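Long-range contacts in isomaltose glucohydrolase (PDB 5Z3E), which hydrolyses the alpha-1,6-glucosidic linkage of isomaltose from its non-reducing end, releasing beta-D-glucose and D-glucose inside the cell: residues Pro124-Gly128 and Pro144-Phe148; Arg107-Val111 and Gly128-Thr132; Tyr153-Leu157 and Ala181-Leu185. The protein carries 1 engineered substitution. One frame throughout, in Å; residues are numbered along the deposited sequence. Where two conformers were deposited one is given.

Contact 1: Pro124-Gly128 and Pro144-Phe148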
loop_
_atom_site.group_PDB
_atom_site.type_symbol
_atom_site.label_atom_id
_atom_site.label_comp_id
_atom_site.label_asym_id
_atom_site.label_seq_id
_atom_site.Cartn_x
_atom_site.Cartn_y
_atom_site.Cartn_z
ATOM N N PRO A 124 -22.360 10.348 -7.467
ATOM C CA PRO A 124 -22.644 9.765 -6.165
ATOM C C PRO A 124 -21.868 10.453 -5.065
ATOM O O PRO A 124 -20.707 10.854 -5.270
ATOM C CB PRO A 124 -22.210 8.298 -6.301
ATOM C CG PRO A 124 -21.486 8.254 -7.477
ATOM C CD PRO A 124 -21.816 9.322 -8.404
ATOM N N SER A 125 -22.470 10.502 -3.897
ATOM C CA SER A 125 -21.791 10.933 -2.696
ATOM C C SER A 125 -20.773 9.906 -2.237
ATOM O O SER A 125 -20.909 8.699 -2.537
ATOM C CB SER A 125 -22.840 11.095 -1.593
ATOM O OG SER A 125 -22.226 11.272 -0.320
ATOM N N ASN A 126 -19.810 10.343 -1.453
ATOM C CA ASN A 126 -18.875 9.423 -0.810
ATOM C C ASN A 126 -19.605 8.307 -0.072
ATOM O O ASN A 126 -19.088 7.190 0.010
ATOM C CB ASN A 126 -17.976 10.158 0.157
ATOM C CG ASN A 126 -16.919 10.990 -0.510
ATOM O OD1 ASN A 126 -16.762 10.945 -1.735
ATOM N ND2 ASN A 126 -16.204 11.731 0.271
ATOM N N GLU A 127 -20.800 8.576 0.460
ATOM C CA GLU A 127 -21.513 7.540 1.214
ATOM C C GLU A 127 -21.913 6.331 0.367
ATOM O O GLU A 127 -22.182 5.269 0.904
ATOM C CB GLU A 127 -22.727 8.104 1.942
ATOM C CG GLU A 127 -23.854 8.587 1.052
ATOM C CD GLU A 127 -25.111 8.951 1.803
ATOM O OE1 GLU A 127 -25.169 8.743 3.038
ATOM O OE2 GLU A 127 -26.053 9.457 1.157
ATOM N N GLY A 128 -21.974 6.498 -0.955
ATOM C CA GLY A 128 -22.367 5.446 -1.874
ATOM C C GLY A 128 -21.212 4.699 -2.536
ATOM O O GLY A 128 -21.455 3.809 -3.344
ATOM N N PRO A 144 -18.192 4.382 4.030
ATOM C CA PRO A 144 -17.267 5.186 3.242
ATOM C C PRO A 144 -17.474 6.685 3.388
ATOM O O PRO A 144 -16.585 7.436 3.024
ATOM C CB PRO A 144 -17.488 4.728 1.801
ATOM C CG PRO A 144 -18.814 4.150 1.789
ATOM C CD PRO A 144 -19.026 3.526 3.171
ATOM N N TRP A 145 -18.581 7.159 3.966
ATOM C CA TRP A 145 -18.612 8.575 4.277
ATOM C C TRP A 145 -17.394 8.962 5.133
ATOM O O TRP A 145 -16.824 10.052 4.970
ATOM C CB TRP A 145 -19.914 8.981 4.997
ATOM C CG TRP A 145 -19.913 10.426 5.304
ATOM C CD1 TRP A 145 -19.617 11.034 6.485
ATOM C CD2 TRP A 145 -20.039 11.484 4.351
ATOM N NE1 TRP A 145 -19.557 12.391 6.337
ATOM C CE2 TRP A 145 -19.803 12.711 5.023
ATOM C CE3 TRP A 145 -20.299 11.533 2.976
ATOM C CZ2 TRP A 145 -19.831 13.934 4.378
ATOM C CZ3 TRP A 145 -20.306 12.749 2.330
ATOM C CH2 TRP A 145 -20.078 13.931 3.030
ATOM N N TRP A 146 -17.046 8.093 6.082
ATOM C CA TRP A 146 -16.011 8.374 7.046
ATOM C C TRP A 146 -14.618 7.920 6.636
ATOM O O TRP A 146 -13.653 8.336 7.275
ATOM C CB TRP A 146 -16.368 7.773 8.409
ATOM C CG TRP A 146 -17.618 8.305 8.953
ATOM C CD1 TRP A 146 -18.776 7.652 9.070
ATOM C CD2 TRP A 146 -17.832 9.622 9.449
ATOM N NE1 TRP A 146 -19.717 8.470 9.631
ATOM C CE2 TRP A 146 -19.167 9.709 9.861
ATOM C CE3 TRP A 146 -17.001 10.739 9.548
ATOM C CZ2 TRP A 146 -19.731 10.869 10.419
ATOM C CZ3 TRP A 146 -17.540 11.901 10.046
ATOM C CH2 TRP A 146 -18.875 11.948 10.503
ATOM N N ASP A 147 -14.488 7.087 5.598
ATOM C CA ASP A 147 -13.186 6.578 5.239
ATOM C C ASP A 147 -12.980 6.305 3.752
ATOM O O ASP A 147 -12.017 5.605 3.406
ATOM C CB ASP A 147 -12.824 5.345 6.076
ATOM C CG ASP A 147 -13.651 4.139 5.719
ATOM O OD1 ASP A 147 -14.489 4.225 4.806
ATOM O OD2 ASP A 147 -13.441 3.074 6.362
ATOM N N PHE A 148 -13.772 6.913 2.891
ATOM C CA PHE A 148 -13.676 6.750 1.439
ATOM C C PHE A 148 -12.230 6.880 0.943
ATOM O O PHE A 148 -11.584 7.916 1.139
ATOM C CB PHE A 148 -14.531 7.820 0.737
ATOM C CG PHE A 148 -14.367 7.856 -0.750
ATOM C CD1 PHE A 148 -14.500 6.718 -1.525
ATOM C CD2 PHE A 148 -14.091 9.045 -1.397
ATOM C CE1 PHE A 148 -14.317 6.753 -2.885
ATOM C CE2 PHE A 148 -13.907 9.083 -2.775
ATOM C CZ PHE A 148 -14.019 7.944 -3.511
HETATM O O HOH W 1 -16.993 12.115 3.118
#
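Trp145 has its CG turned opposite the backbone nitrogen (chi1 180°), which lays the indole beside Ser125 and Asn126, while Asn126, its CG anti to the carbonyl carbon, holds its amide against Phe148. The benzene side of the indole meets the first segment edge-on: Ser125 OG lies near the ring plane, 3.6 Å from Trp145 CZ3, and the backbone N of Glu127 sits at this edge. That N-H is bound 3.1 Å from Ser125 OG in a nearly straight bond (168°), an ST turn at the start of the 3-10 segment 126-128. With an alanine in place of Ser125, the Glu127 N-H would probably lose its mate and a small gap open at the indole edge. Here the loop after helix 108-119 meets the weakly bonded helix 144-147 of this family 15 glycosidase; Trp145 corresponds to a substrate-binding residue in relatives, and the side chain of Phe148 is about 9 Å from that of Glu198, the inferred proton donor. Asn126 crosses Phe148 at about a right angle, its OD1 3.3 Å from Phe148 CD2 and the amide and ring planes 38° apart; OD1 itself is hydrogen-bonded by Arg191. Asn126 ND2 donates to a water at 3.0 Å, which lies over one face of the indole and donates to the Trp145 carbonyl O. Pro144 packs its CB against the Asn126 carbonyl O at 3.4 Å.

Contact 2: Arg107-Val111 and Gly128-Thr132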
loop_
_atom_site.group_PDB
_atom_site.type_symbol
_atom_site.label_atom_id
_atom_site.label_comp_id
_atom_site.label_asym_id
_atom_site.label_seq_id
_atom_site.Cartn_x
_atom_site.Cartn_y
_atom_site.Cartn_z
ATOM N N ARG A 107 -19.522 -6.693 -6.592
ATOM C CA ARG A 107 -19.781 -5.268 -6.714
ATOM C C ARG A 107 -19.968 -4.807 -8.156
ATOM O O ARG A 107 -20.049 -3.609 -8.403
ATOM C CB ARG A 107 -18.666 -4.467 -6.038
ATOM C CG ARG A 107 -18.412 -4.815 -4.586
ATOM C CD ARG A 107 -19.602 -4.691 -3.698
ATOM N NE ARG A 107 -19.274 -5.057 -2.334
ATOM C CZ ARG A 107 -19.329 -4.279 -1.266
ATOM N NH1 ARG A 107 -18.969 -4.767 -0.086
ATOM N NH2 ARG A 107 -19.704 -2.985 -1.396
ATOM N N ARG A 108 -20.080 -5.740 -9.111
ATOM C CA ARG A 108 -20.280 -5.362 -10.505
ATOM C C ARG A 108 -21.470 -4.453 -10.682
ATOM O O ARG A 108 -21.412 -3.470 -11.415
ATOM C CB ARG A 108 -20.450 -6.642 -11.324
ATOM C CG ARG A 108 -20.756 -6.463 -12.784
ATOM C CD ARG A 108 -19.521 -6.113 -13.613
ATOM N NE ARG A 108 -19.250 -4.706 -13.607
ATOM C CZ ARG A 108 -18.238 -4.149 -14.236
ATOM N NH1 ARG A 108 -17.221 -4.860 -14.659
ATOM N NH2 ARG A 108 -18.256 -2.842 -14.386
ATOM N N GLY A 109 -22.577 -4.822 -10.064
ATOM C CA GLY A 109 -23.795 -4.016 -10.185
ATOM C C GLY A 109 -23.691 -2.680 -9.486
ATOM O O GLY A 109 -24.118 -1.656 -10.029
ATOM N N GLN A 110 -23.073 -2.645 -8.304
ATOM C CA GLN A 110 -22.877 -1.376 -7.578
ATOM C C GLN A 110 -22.051 -0.438 -8.431
ATOM O O GLN A 110 -22.384 0.749 -8.556
ATOM C CB GLN A 110 -22.245 -1.642 -6.211
ATOM C CG GLN A 110 -22.013 -0.370 -5.402
ATOM C CD GLN A 110 -21.465 -0.638 -4.009
ATOM O OE1 GLN A 110 -21.181 -1.760 -3.649
ATOM N NE2 GLN A 110 -21.277 0.424 -3.230
ATOM N N VAL A 111 -20.946 -0.931 -8.999
ATOM C CA VAL A 111 -20.105 -0.095 -9.838
ATOM C C VAL A 111 -20.859 0.347 -11.088
ATOM O O VAL A 111 -20.813 1.523 -11.459
ATOM C CB VAL A 111 -18.781 -0.792 -10.165
ATOM C CG1 VAL A 111 -18.011 -0.082 -11.239
ATOM C CG2 VAL A 111 -17.963 -0.923 -8.883
ATOM N N GLY A 128 -21.974 6.498 -0.955
ATOM C CA GLY A 128 -22.367 5.446 -1.874
ATOM C C GLY A 128 -21.212 4.699 -2.536
ATOM O O GLY A 128 -21.455 3.809 -3.344
ATOM N N MET A 129 -19.985 5.067 -2.227
ATOM C CA MET A 129 -18.836 4.523 -2.926
ATOM C C MET A 129 -18.461 3.137 -2.411
ATOM O O MET A 129 -18.987 2.643 -1.419
ATOM C CB MET A 129 -17.683 5.526 -2.815
ATOM C CG MET A 129 -18.033 6.884 -3.413
ATOM S SD MET A 129 -18.444 6.859 -5.179
ATOM C CE MET A 129 -16.822 6.824 -5.845
ATOM N N LEU A 130 -17.529 2.476 -3.112
ATOM C CA LEU A 130 -17.038 1.185 -2.638
ATOM C C LEU A 130 -16.279 1.384 -1.325
ATOM O O LEU A 130 -15.739 2.467 -1.055
ATOM C CB LEU A 130 -16.132 0.527 -3.680
ATOM C CG LEU A 130 -16.753 0.106 -4.972
ATOM C CD1 LEU A 130 -15.753 -0.608 -5.844
ATOM C CD2 LEU A 130 -17.927 -0.771 -4.732
ATOM N N PRO A 131 -16.237 0.357 -0.487
ATOM C CA PRO A 131 -15.728 0.527 0.879
ATOM C C PRO A 131 -14.212 0.465 0.988
ATOM O O PRO A 131 -13.496 0.064 0.052
ATOM C CB PRO A 131 -16.368 -0.626 1.637
ATOM C CG PRO A 131 -16.412 -1.694 0.589
ATOM C CD PRO A 131 -16.829 -0.974 -0.678
ATOM N N THR A 132 -13.771 0.836 2.180
ATOM C CA THR A 132 -12.390 0.719 2.617
ATOM C C THR A 132 -12.206 -0.573 3.412
ATOM O O THR A 132 -11.453 -1.456 3.009
ATOM C CB THR A 132 -12.018 1.961 3.410
ATOM O OG1 THR A 132 -12.041 3.039 2.476
ATOM C CG2 THR A 132 -10.658 1.830 4.062
HETATM O O HOH W 2 -20.236 0.355 -0.504
HETATM O O HOH W 3 -23.688 2.555 -4.043
#
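The first turn of helix 108-119, with Arg107 at its N-cap position, faces an irregular piece of loop at 128-132, and the backbones come nearest at Val111 and Leu130, whose CA atoms are 7.9 Å apart. Leu130 carries the apolar part of the contact. Its CD1 meets Val111 CG2 at 3.8 Å, the two side chains crossing at about a right angle, whereas CD2 slides past the amide of Gln110, 3.6 Å from Gln110 OE1. Gln110 reaches out fully extended (chi1 -180°, chi2 176°), which carries its NE2 to the 128-132 backbone. There NE2 makes a weak bond to Gly128 O at 3.4 Å, and a water bound by NE2 lies within hydrogen-bonding reach of Met129 O. A second water, held weakly by NE2, donates to Gly128 O. The other end of the amide is fixed by Arg107, whose NH2 donates to Gln110 OE1 at 3.0 Å, in the carbonyl plane and on a lone pair. The bend at chi2 brings the same NH2 to 3.6 Å from Pro131 CD. Asp140 forms a salt bridge with Arg107 NH1, tying the guanidinium to the loop beyond strand 134-135, and Val111 rests on Val180 of helix 175-188.

Contact 3: Tyr153-Leu157 and Ala181-Leu185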
loop_
_atom_site.group_PDB
_atom_site.type_symbol
_atom_site.label_atom_id
_atom_site.label_comp_id
_atom_site.label_asym_id
_atom_site.label_seq_id
_atom_site.Cartn_x
_atom_site.Cartn_y
_atom_site.Cartn_z
ATOM N N TYR A 153 -7.845 -0.131 -4.491
ATOM C CA TYR A 153 -8.210 -0.735 -5.754
ATOM C C TYR A 153 -7.063 -0.649 -6.753
ATOM O O TYR A 153 -6.827 -1.582 -7.521
ATOM C CB TYR A 153 -9.511 -0.071 -6.300
ATOM C CG TYR A 153 -10.666 -0.285 -5.336
ATOM C CD1 TYR A 153 -11.324 -1.507 -5.274
ATOM C CD2 TYR A 153 -11.072 0.677 -4.440
ATOM C CE1 TYR A 153 -12.299 -1.756 -4.328
ATOM C CE2 TYR A 153 -12.032 0.439 -3.489
ATOM C CZ TYR A 153 -12.642 -0.803 -3.406
ATOM O OH TYR A 153 -13.576 -1.140 -2.464
ATOM N N GLY A 154 -6.342 0.479 -6.755
ATOM C CA GLY A 154 -5.164 0.601 -7.603
ATOM C C GLY A 154 -4.061 -0.352 -7.184
ATOM O O GLY A 154 -3.412 -0.994 -8.019
ATOM N N MET A 155 -3.818 -0.454 -5.877
ATOM C CA MET A 155 -2.815 -1.379 -5.383
ATOM C C MET A 155 -3.146 -2.798 -5.773
ATOM O O MET A 155 -2.251 -3.572 -6.131
ATOM C CB MET A 155 -2.659 -1.257 -3.878
ATOM C CG MET A 155 -2.258 0.127 -3.443
ATOM S SD MET A 155 -1.583 0.075 -1.799
ATOM C CE MET A 155 -1.428 1.811 -1.414
ATOM N N TRP A 156 -4.422 -3.189 -5.699
ATOM C CA TRP A 156 -4.748 -4.569 -6.011
ATOM C C TRP A 156 -4.424 -4.882 -7.468
ATOM O O TRP A 156 -3.848 -5.925 -7.780
ATOM C CB TRP A 156 -6.207 -4.905 -5.709
ATOM C CG TRP A 156 -6.444 -6.358 -6.021
ATOM C CD1 TRP A 156 -5.814 -7.404 -5.443
ATOM C CD2 TRP A 156 -7.240 -6.915 -7.072
ATOM N NE1 TRP A 156 -6.178 -8.582 -6.023
ATOM C CE2 TRP A 156 -7.045 -8.313 -7.039
ATOM C CE3 TRP A 156 -8.108 -6.375 -8.033
ATOM C CZ2 TRP A 156 -7.719 -9.181 -7.906
ATOM C CZ3 TRP A 156 -8.758 -7.246 -8.888
ATOM C CH2 TRP A 156 -8.562 -8.632 -8.817
ATOM N N LEU A 157 -4.787 -3.977 -8.389
ATOM C CA LEU A 157 -4.454 -4.191 -9.790
ATOM C C LEU A 157 -2.955 -4.389 -9.971
ATOM O O LEU A 157 -2.507 -5.300 -10.681
ATOM C CB LEU A 157 -4.927 -3.013 -10.624
ATOM C CG LEU A 157 -6.443 -2.885 -10.782
ATOM C CD1 LEU A 157 -6.741 -1.652 -11.624
ATOM C CD2 LEU A 157 -7.073 -4.120 -11.414
ATOM N N ALA A 181 -12.610 -3.273 -10.929
ATOM C CA ALA A 181 -11.681 -2.290 -10.385
ATOM C C ALA A 181 -11.266 -1.259 -11.423
ATOM O O ALA A 181 -11.178 -0.062 -11.108
ATOM C CB ALA A 181 -10.464 -2.998 -9.810
ATOM N N VAL A 182 -10.978 -1.703 -12.645
ATOM C CA VAL A 182 -10.588 -0.773 -13.692
ATOM C C VAL A 182 -11.713 0.200 -13.988
ATOM O O VAL A 182 -11.502 1.412 -14.056
ATOM C CB VAL A 182 -10.139 -1.499 -14.978
ATOM C CG1 VAL A 182 -9.980 -0.514 -16.113
ATOM C CG2 VAL A 182 -8.846 -2.259 -14.756
ATOM N N ASP A 183 -12.926 -0.307 -14.194
ATOM C CA ASP A 183 -14.040 0.586 -14.510
ATOM C C ASP A 183 -14.227 1.623 -13.404
ATOM O O ASP A 183 -14.502 2.794 -13.673
ATOM C CB ASP A 183 -15.326 -0.211 -14.709
ATOM C CG ASP A 183 -15.401 -0.953 -16.040
ATOM O OD1 ASP A 183 -14.644 -0.639 -16.974
ATOM O OD2 ASP A 183 -16.317 -1.809 -16.141
ATOM N N TYR A 184 -14.129 1.186 -12.153
ATOM C CA TYR A 184 -14.285 2.084 -11.012
ATOM C C TYR A 184 -13.205 3.169 -11.025
ATOM O O TYR A 184 -13.511 4.361 -10.870
ATOM C CB TYR A 184 -14.226 1.238 -9.748
ATOM C CG TYR A 184 -14.482 1.984 -8.457
ATOM C CD1 TYR A 184 -15.723 2.511 -8.158
ATOM C CD2 TYR A 184 -13.489 2.117 -7.493
ATOM C CE1 TYR A 184 -15.977 3.143 -6.955
ATOM C CE2 TYR A 184 -13.729 2.729 -6.279
ATOM C CZ TYR A 184 -14.978 3.231 -6.002
ATOM O OH TYR A 184 -15.311 3.805 -4.812
ATOM N N LEU A 185 -11.946 2.773 -11.189
ATOM C CA LEU A 185 -10.867 3.739 -11.158
ATOM C C LEU A 185 -10.870 4.688 -12.331
ATOM O O LEU A 185 -10.546 5.866 -12.174
ATOM C CB LEU A 185 -9.526 3.026 -11.047
ATOM C CG LEU A 185 -9.280 2.310 -9.725
ATOM C CD1 LEU A 185 -7.994 1.536 -9.783
ATOM C CD2 LEU A 185 -9.301 3.287 -8.565
#
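One face of the Tyr153 ring receives the edge of Tyr184 in a T-shaped (edge-to-face) stack, with ring centroids 5.2 Å apart and planes at 70°. Tyr184 CD2 stands over that face but is offset toward the rim, and the closest pair is Tyr153 CD2 with Tyr184 CE2 at 3.8 Å. The indole of Trp156 presents its edge to Ala181 CB, which lies near the ring plane at the longer distance of 4.5 Å from Trp156 CE3. Both tyrosine hydroxyls are engaged beyond the two helices: Tyr153 OH with Pro131 O, Tyr184 OH with the backbone N of Leu130. These bonds hold the hydroxyl ends of the stacked rings, while Trp156 NE1 is paired with His97 ND1 of helix 90-105. Here helices 151-167 and 175-188 run in roughly opposed directions, their short segments inclined at 139° and 10.0 Å apart at the axes. They are neighbours in the alpha-helical barrel, the (alpha/alpha)6 fold of family 15 glycoside hydrolases. The remaining side-chain contacts are apolar. With CG anti to its carbonyl carbon (chi1 -70°), Leu157 sets its two branches against helix 175-188: CD2 lies 3.9 Å from Ala181 CB, and CD1 touches Val182 CG2 while meeting Leu185 CD1 tip to tip. Leu185 CD1 also rests on the Gly154 backbone, 3.6 Å from Gly154 N, and Leu185 CD2 lies 4.1 Å from Tyr153 CB.

How the contacts relate
Contacts 1 and 2 share Gly128 and have centres about 10 Å apart, with the centre of contact 3 about 12 Å from that of contact 2 and about 17 Å from that of contact 1. Along the chain, helix 108-119 leads into the loop holding 124-132, then come helix 144-147, helix 151-167 and helix 175-188. Contact 2 lies between the other two: Thr132 OG1 is probably hydrogen-bonded to Asp147 O of contact 1, and Arg108 makes a salt bridge with Asp183 of contact 3. The series thus runs from the buried helix pair of contact 3 outward to the short helix 144-147 that carries Trp145, linking the helical scaffold to the probable substrate site.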